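Local coordinates for long form salivary protein D7L1 (Culex quinquefasciatus, PDB 6V4C) that binds and sequesters host ADP, ATP and other adenine compounds during mosquito blood feeding, inhibiting platelet aggregation and hemostasis, at residues A[254-257]-A[258-261]. Residues are numbered along the deposited sequence; the frame is centred on the assembly and turned at random.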
loop_
_atom_site.group_PDB
_atom_site.type_symbol
_atom_site.label_atom_id
_atom_site.label_comp_id
_atom_site.label_asym_id
_atom_site.label_seq_id
_atom_site.Cartn_x
_atom_site.Cartn_y
_atom_site.Cartn_z
ATOM N N LYS A 254 13.835 -2.009 -13.730
ATOM C CA LYS A 254 13.911 -3.188 -12.876
ATOM C C LYS A 254 13.132 -2.977 -11.583
ATOM O O LYS A 254 12.423 -3.878 -11.120
ATOM C CB LYS A 254 15.375 -3.514 -12.581
ATOM C CG LYS A 254 15.583 -4.758 -11.735
ATOM C CD LYS A 254 17.057 -4.954 -11.415
ATOM C CE LYS A 254 17.276 -6.146 -10.497
ATOM N NZ LYS A 254 18.722 -6.352 -10.198
ATOM N N VAL A 255 13.245 -1.784 -10.990
ATOM C CA VAL A 255 12.476 -1.465 -9.789
ATOM C C VAL A 255 10.989 -1.408 -10.108
ATOM O O VAL A 255 10.163 -2.015 -9.418
ATOM C CB VAL A 255 12.968 -0.143 -9.171
ATOM C CG1 VAL A 255 12.006 0.322 -8.087
ATOM C CG2 VAL A 255 14.367 -0.306 -8.611
ATOM N N LEU A 256 10.627 -0.675 -11.164
ATOM C CA LEU A 256 9.220 -0.458 -11.479
ATOM C C LEU A 256 8.524 -1.751 -11.886
ATOM O O LEU A 256 7.373 -1.982 -11.504
ATOM C CB LEU A 256 9.086 0.594 -12.577
ATOM C CG LEU A 256 8.233 1.799 -12.195
ATOM C CD1 LEU A 256 8.840 2.523 -11.007
ATOM C CD2 LEU A 256 8.076 2.731 -13.378
ATOM N N ASP A 257 9.196 -2.596 -12.677
ATOM C CA ASP A 257 8.585 -3.860 -13.086
ATOM C C ASP A 257 8.196 -4.699 -11.876
ATOM O O ASP A 257 7.114 -5.293 -11.847
ATOM C CB ASP A 257 9.532 -4.651 -13.987
ATOM C CG ASP A 257 9.657 -4.060 -15.376
ATOM O OD1 ASP A 257 8.736 -3.337 -15.811
ATOM O OD2 ASP A 257 10.681 -4.325 -16.038
ATOM N N TYR A 258 9.065 -4.757 -10.867
ATOM C CA TYR A 258 8.763 -5.565 -9.691
ATOM C C TYR A 258 7.668 -4.925 -8.848
ATOM O O TYR A 258 6.791 -5.627 -8.329
ATOM C CB TYR A 258 10.034 -5.795 -8.879
ATOM C CG TYR A 258 9.919 -6.885 -7.845
ATOM C CD1 TYR A 258 9.254 -8.074 -8.126
ATOM C CD2 TYR A 258 10.493 -6.736 -6.591
ATOM C CE1 TYR A 258 9.155 -9.075 -7.181
ATOM C CE2 TYR A 258 10.403 -7.732 -5.640
ATOM C CZ TYR A 258 9.734 -8.899 -5.938
ATOM O OH TYR A 258 9.646 -9.888 -4.987
ATOM N N ILE A 259 7.692 -3.596 -8.705
ATOM C CA ILE A 259 6.567 -2.898 -8.085
ATOM C C ILE A 259 5.264 -3.252 -8.790
ATOM O O ILE A 259 4.255 -3.567 -8.147
ATOM C CB ILE A 259 6.808 -1.376 -8.072
ATOM C CG1 ILE A 259 7.906 -1.007 -7.071
ATOM C CG2 ILE A 259 5.513 -0.642 -7.753
ATOM C CD1 ILE A 259 8.361 0.445 -7.160
ATOM N N GLU A 260 5.270 -3.212 -10.124
ATOM C CA GLU A 260 4.052 -3.494 -10.881
ATOM C C GLU A 260 3.528 -4.893 -10.589
ATOM O O GLU A 260 2.333 -5.078 -10.329
ATOM C CB GLU A 260 4.302 -3.326 -12.378
ATOM C CG GLU A 260 3.075 -3.659 -13.200
ATOM C CD GLU A 260 3.124 -3.118 -14.610
ATOM O OE1 GLU A 260 4.234 -2.846 -15.116
ATOM O OE2 GLU A 260 2.041 -2.962 -15.209
ATOM N N VAL A 261 4.410 -5.897 -10.632
ATOM C CA VAL A 261 3.991 -7.272 -10.374
ATOM C C VAL A 261 3.390 -7.401 -8.978
ATOM O O VAL A 261 2.358 -8.055 -8.787
ATOM C CB VAL A 261 5.161 -8.250 -10.598
ATOM C CG1 VAL A 261 4.844 -9.610 -9.994
ATOM C CG2 VAL A 261 5.453 -8.390 -12.080
HETATM O O HOH W 1 6.194 -4.486 -16.200
HETATM O O HOH W 2 6.598 -1.095 -14.925
#
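V255 lays its CG1 methyl alongside I259, one helical turn on, meeting the CD1 methyl at 3.8 Å, the two side chains pointing the same way. L256 CD1 reaches the same I259 CD1 more loosely, at 4.4 Å. With I259 CG1 beside its own backbone N (chi1 -71°), the branch turns back toward the preceding turn and CG1 comes 3.4 Å from V255 O. Backbone i to i+4 bonds underlie this: V255 O takes the N-H of I259 almost straight (172°) and in the carbonyl plane, while the one from Y258 N to K254 O, 3.5 Å, is weak. On another side of the helix the carboxylates of D257 and E260 come near without touching, OD1 and OE1 4.6 Å apart. Two waters each donate to both oxygens and, with the R170 salt bridge to E260 OE1, probably ease the repulsion; S149 OG is hydrogen-bonded to E260 OE2. This turn belongs to helix 249-263, in the second odorant-binding-protein-like domain; just beyond its C-terminal end come N265 and Y266, which bind ADP. Helix 279-292 packs on D257, E260 and V261, helix 150-158 on L256 and E260, and helix 202-211 on V255 and Y258.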